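Long-range contact in beta-glucosidase (Saccharopolyspora erythraea D, PDB 5M6G), which probably hydrolyses terminal, non-reducing beta-D-glucosyl residues with release of beta-D-glucose, as a member of glycosyl hydrolase family 3: residues D61-K73 against H83-P96. Sequence-based numbering, arbitrary orientation.
With SOR (sorbitol), chain L.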
loop_
_atom_site.group_PDB
_atom_site.type_symbol
_atom_site.label_atom_id
_atom_site.label_comp_id
_atom_site.label_asym_id
_atom_site.label_seq_id
_atom_site.Cartn_x
_atom_site.Cartn_y
_atom_site.Cartn_z
ATOM N N ASP A 61 17.614 25.494 -14.273
ATOM C CA ASP A 61 17.648 25.181 -12.846
ATOM C C ASP A 61 16.243 25.031 -12.273
ATOM O O ASP A 61 16.015 24.176 -11.409
ATOM C CB ASP A 61 18.430 26.249 -12.078
ATOM C CG ASP A 61 19.931 26.087 -12.234
ATOM O OD1 ASP A 61 20.354 25.250 -13.053
ATOM O OD2 ASP A 61 20.690 26.800 -11.552
ATOM N N ASP A 62 15.283 25.844 -12.739
ATOM C CA ASP A 62 13.900 25.648 -12.299
ATOM C C ASP A 62 13.406 24.263 -12.698
ATOM O O ASP A 62 12.738 23.574 -11.912
ATOM C CB ASP A 62 12.972 26.713 -12.895
ATOM C CG ASP A 62 13.305 28.138 -12.427
ATOM O OD1 ASP A 62 13.584 28.325 -11.224
ATOM O OD2 ASP A 62 13.263 29.067 -13.270
ATOM N N LYS A 63 13.726 23.844 -13.926
ATOM C CA LYS A 63 13.259 22.558 -14.432
ATOM C C LYS A 63 13.914 21.396 -13.695
ATOM O O LYS A 63 13.267 20.374 -13.434
ATOM C CB LYS A 63 13.535 22.464 -15.940
ATOM C CG LYS A 63 12.701 23.412 -16.793
ATOM C CD LYS A 63 13.096 23.321 -18.271
ATOM C CE LYS A 63 12.448 24.437 -19.087
ATOM N NZ LYS A 63 12.999 24.415 -20.489
ATOM N N LEU A 64 15.199 21.522 -13.362
ATOM C CA LEU A 64 15.856 20.463 -12.605
ATOM C C LEU A 64 15.227 20.323 -11.229
ATOM O O LEU A 64 14.958 19.206 -10.767
ATOM C CB LEU A 64 17.349 20.748 -12.481
ATOM C CG LEU A 64 18.067 20.880 -13.832
ATOM C CD1 LEU A 64 19.510 21.287 -13.612
ATOM C CD2 LEU A 64 17.981 19.569 -14.645
ATOM N N GLY A 65 14.955 21.455 -10.576
ATOM C CA GLY A 65 14.310 21.417 -9.273
ATOM C C GLY A 65 12.994 20.669 -9.288
ATOM O O GLY A 65 12.705 19.898 -8.370
ATOM N N GLN A 66 12.177 20.881 -10.327
ATOM C CA GLN A 66 10.873 20.224 -10.371
ATOM C C GLN A 66 10.994 18.709 -10.387
ATOM O O GLN A 66 10.049 18.028 -9.991
ATOM C CB GLN A 66 10.059 20.663 -11.591
ATOM C CG GLN A 66 9.473 22.056 -11.504
ATOM C CD GLN A 66 8.519 22.202 -10.345
ATOM O OE1 GLN A 66 7.487 21.528 -10.283
ATOM N NE2 GLN A 66 8.859 23.081 -9.411
ATOM N N MET A 67 12.129 18.170 -10.831
ATOM C CA MET A 67 12.298 16.727 -10.939
ATOM C C MET A 67 12.694 16.074 -9.619
ATOM O O MET A 67 12.846 14.850 -9.571
ATOM C CB MET A 67 13.327 16.418 -12.027
ATOM C CG MET A 67 12.827 16.813 -13.410
ATOM S SD MET A 67 14.076 16.687 -14.707
ATOM C CE MET A 67 14.342 14.911 -14.708
ATOM N N VAL A 68 12.835 16.854 -8.552
ATOM C CA VAL A 68 13.278 16.362 -7.251
ATOM C C VAL A 68 12.069 16.177 -6.336
ATOM O O VAL A 68 11.217 17.071 -6.220
ATOM C CB VAL A 68 14.295 17.331 -6.623
ATOM C CG1 VAL A 68 14.609 16.913 -5.186
ATOM C CG2 VAL A 68 15.578 17.406 -7.478
ATOM N N GLN A 69 11.984 15.012 -5.692
ATOM C CA GLN A 69 11.087 14.807 -4.557
ATOM C C GLN A 69 11.955 14.414 -3.372
ATOM O O GLN A 69 12.568 13.338 -3.378
ATOM C CB GLN A 69 10.027 13.746 -4.845
ATOM C CG GLN A 69 9.049 13.537 -3.677
ATOM C CD GLN A 69 8.103 12.397 -3.948
ATOM O OE1 GLN A 69 8.510 11.246 -3.966
ATOM N NE2 GLN A 69 6.843 12.717 -4.208
ATOM N N VAL A 70 12.027 15.290 -2.369
ATOM C CA VAL A 70 12.933 15.109 -1.242
ATOM C C VAL A 70 12.129 14.763 0.003
ATOM O O VAL A 70 11.029 15.290 0.220
ATOM C CB VAL A 70 13.829 16.352 -1.021
ATOM C CG1 VAL A 70 13.028 17.603 -0.582
ATOM C CG2 VAL A 70 14.937 16.032 -0.036
ATOM N N GLU A 71 12.681 13.864 0.818
ATOM C CA GLU A 71 12.028 13.466 2.056
ATOM C C GLU A 71 12.132 14.599 3.075
ATOM O O GLU A 71 13.176 15.242 3.203
ATOM C CB GLU A 71 12.670 12.182 2.589
ATOM C CG GLU A 71 11.728 11.257 3.353
ATOM C CD GLU A 71 11.425 11.744 4.759
ATOM O OE1 GLU A 71 12.337 12.290 5.411
ATOM O OE2 GLU A 71 10.272 11.577 5.206
ATOM N N ARG A 72 11.037 14.836 3.801
ATOM C CA ARG A 72 10.906 16.061 4.592
ATOM C C ARG A 72 12.015 16.217 5.631
ATOM O O ARG A 72 12.380 17.346 5.968
ATOM C CB ARG A 72 9.543 16.094 5.278
ATOM C CG ARG A 72 9.288 14.833 6.109
ATOM C CD ARG A 72 8.073 14.975 7.029
ATOM N NE ARG A 72 8.315 15.876 8.155
ATOM C CZ ARG A 72 8.861 15.493 9.304
ATOM N NH1 ARG A 72 9.230 14.234 9.468
ATOM N NH2 ARG A 72 9.038 16.368 10.288
ATOM N N LYS A 73 12.556 15.112 6.163
ATOM C CA LYS A 73 13.617 15.246 7.159
ATOM C C LYS A 73 14.878 15.882 6.581
ATOM O O LYS A 73 15.689 16.428 7.341
ATOM C CB LYS A 73 13.959 13.884 7.768
ATOM C CG LYS A 73 12.879 13.329 8.694
ATOM C CD LYS A 73 13.356 12.075 9.439
ATOM C CE LYS A 73 13.666 10.936 8.473
ATOM N NZ LYS A 73 12.427 10.405 7.824
ATOM N N HIS A 83 15.845 25.808 -3.318
ATOM C CA HIS A 83 16.314 24.986 -4.427
ATOM C C HIS A 83 15.253 24.770 -5.498
ATOM O O HIS A 83 15.505 24.039 -6.471
ATOM C CB HIS A 83 16.829 23.638 -3.902
ATOM C CG HIS A 83 18.100 23.758 -3.118
ATOM N ND1 HIS A 83 18.122 23.849 -1.743
ATOM C CD2 HIS A 83 19.389 23.851 -3.523
ATOM C CE1 HIS A 83 19.371 23.974 -1.331
ATOM N NE2 HIS A 83 20.160 23.980 -2.392
ATOM N N ARG A 84 14.092 25.407 -5.357
ATOM C CA ARG A 84 13.015 25.312 -6.340
ATOM C C ARG A 84 12.595 23.857 -6.527
ATOM O O ARG A 84 12.320 23.405 -7.638
ATOM C CB ARG A 84 13.426 25.939 -7.677
ATOM C CG ARG A 84 14.162 27.275 -7.545
ATOM C CD ARG A 84 13.289 28.344 -6.941
ATOM N NE ARG A 84 13.886 29.675 -7.104
ATOM C CZ ARG A 84 14.263 30.471 -6.108
ATOM N NH1 ARG A 84 14.101 30.091 -4.846
ATOM N NH2 ARG A 84 14.791 31.659 -6.377
ATOM N N ILE A 85 12.562 23.113 -5.422
ATOM C CA ILE A 85 12.290 21.680 -5.483
ATOM C C ILE A 85 10.813 21.446 -5.774
ATOM O O ILE A 85 9.937 22.183 -5.305
ATOM C CB ILE A 85 12.764 21.025 -4.174
ATOM C CG1 ILE A 85 14.280 20.793 -4.253
ATOM C CG2 ILE A 85 12.004 19.725 -3.860
ATOM C CD1 ILE A 85 14.954 20.653 -2.923
ATOM N N GLY A 86 10.523 20.426 -6.586
ATOM C CA GLY A 86 9.164 20.238 -7.056
ATOM C C GLY A 86 8.263 19.494 -6.092
ATOM O O GLY A 86 7.043 19.684 -6.110
ATOM N N SER A 87 8.829 18.659 -5.231
ATOM C CA SER A 87 7.984 17.807 -4.419
ATOM C C SER A 87 8.682 17.468 -3.118
ATOM O O SER A 87 9.913 17.462 -3.041
ATOM C CB SER A 87 7.627 16.520 -5.173
ATOM O OG SER A 87 6.757 15.711 -4.401
ATOM N N VAL A 88 7.871 17.171 -2.101
ATOM C CA VAL A 88 8.340 16.622 -0.837
ATOM C C VAL A 88 7.495 15.392 -0.536
ATOM O O VAL A 88 6.335 15.304 -0.952
ATOM C CB VAL A 88 8.254 17.664 0.303
ATOM C CG1 VAL A 88 8.631 17.061 1.652
ATOM C CG2 VAL A 88 9.158 18.868 -0.007
ATOM N N LEU A 89 8.088 14.418 0.158
ATOM C CA LEU A 89 7.333 13.273 0.653
ATOM C C LEU A 89 7.601 13.080 2.137
ATOM O O LEU A 89 8.612 13.532 2.681
ATOM C CB LEU A 89 7.658 11.950 -0.083
ATOM C CG LEU A 89 8.948 11.203 0.299
ATOM C CD1 LEU A 89 8.808 9.691 0.103
ATOM C CD2 LEU A 89 10.150 11.712 -0.489
ATOM N N SER A 90 6.652 12.418 2.792
ATOM C CA SER A 90 6.904 11.775 4.071
ATOM C C SER A 90 7.158 10.305 3.784
ATOM O O SER A 90 6.297 9.629 3.210
ATOM C CB SER A 90 5.724 11.936 5.034
ATOM O OG SER A 90 5.731 13.206 5.643
ATOM N N GLY A 91 8.343 9.821 4.131
ATOM C CA GLY A 91 8.549 8.389 4.157
ATOM C C GLY A 91 7.690 7.757 5.248
ATOM O O GLY A 91 7.060 8.439 6.058
ATOM N N GLY A 92 7.655 6.426 5.263
ATOM C CA GLY A 92 6.926 5.720 6.297
ATOM C C GLY A 92 7.399 6.139 7.674
ATOM O O GLY A 92 8.602 6.144 7.955
ATOM N N GLY A 93 6.464 6.508 8.541
ATOM C CA GLY A 93 6.805 6.939 9.879
ATOM C C GLY A 93 7.240 8.381 10.002
ATOM O O GLY A 93 7.542 8.822 11.115
ATOM N N SER A 94 7.270 9.137 8.905
ATOM C CA SER A 94 7.837 10.486 8.907
ATOM C C SER A 94 6.726 11.504 9.161
ATOM O O SER A 94 6.240 12.190 8.259
ATOM C CB SER A 94 8.560 10.753 7.590
ATOM O OG SER A 94 9.346 11.927 7.677
ATOM N N ALA A 95 6.326 11.613 10.452
ATOM C CA ALA A 95 5.232 12.477 10.857
ATOM C C ALA A 95 5.759 13.731 11.542
ATOM O O ALA A 95 6.862 13.722 12.096
ATOM C CB ALA A 95 4.294 11.736 11.817
ATOM N N PRO A 96 4.993 14.819 11.526
ATOM C CA PRO A 96 5.320 15.962 12.385
ATOM C C PRO A 96 5.012 15.628 13.838
ATOM O O PRO A 96 4.461 14.572 14.160
ATOM C CB PRO A 96 4.389 17.054 11.865
ATOM C CG PRO A 96 3.149 16.282 11.535
ATOM C CD PRO A 96 3.671 14.997 10.894
HETATM C C1 SOR L . 7.158 1.963 -2.049
HETATM C C2 SOR L . 6.982 3.138 -1.104
HETATM C C3 SOR L . 8.354 3.571 -0.594
HETATM C C4 SOR L . 8.225 4.495 0.613
HETATM C C5 SOR L . 9.480 4.513 1.490
HETATM C C6 SOR L . 9.119 5.161 2.823
HETATM O O1 SOR L . 5.976 1.202 -2.119
HETATM O O2 SOR L . 6.352 4.209 -1.785
HETATM O O3 SOR L . 9.021 4.236 -1.635
HETATM O O4 SOR L . 7.934 5.809 0.179
HETATM O O5 SOR L . 10.003 3.207 1.702
HETATM O O6 SOR L . 10.090 4.855 3.802
HETATM O O HOH W 1 16.854 24.436 -8.703
HETATM O O HOH W 2 11.293 24.598 -9.842
HETATM O O HOH W 3 13.211 30.676 -10.079
HETATM O O HOH W 4 7.427 23.330 -6.841
#
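The Arg72 guanidinium has the backbone carbonyl of Ala95 over one face, offset toward the rim, while Ser94 OG sits at its edge, 2.9 Å from Arg72 NH1 and only 5° out of the plane. Two bonds grip Glu71 OE2: the Ser94 hydroxyl, OG, at 2.7 Å on the syn lone pair and Gly91 N at 2.8 Å on the anti one. The other carboxylate oxygen, OE1, is met from above and below the plane by Lys73 NZ, in a salt bridge, and by Lys73 N. A bend at chi2 (-76°) brings the carboxylate across to the turn from Gly91 to Ser94. Gln69, extended, lays its amide NE2 3.0 Å from Ser87 OG, nearly in the amide plane; Ser87 OG also bonds Ile125 O on the next strand. Between these groups strands 68-71 and 87-90 pair in parallel, Val70 N bonding Ser87 O and Leu89 N bonding Val70 O, in the beta-alpha-beta unit that runs through helix 77-82 of the TIM-barrel-type N-terminal domain. Replacing Glu71 with an alanine would probably leave Gly91 N and the Ser94 hydroxyl without their acceptor and Lys73 without its counter-charge, freeing the turn to shift. Because Gly91 and Gly92 line the sorbitol pocket, this buried carboxylate, its charge probably balanced by Lys73 and linked to Arg72 only through the shared Ser94 hydroxyl, ties the pocket wall to the neighbouring strand.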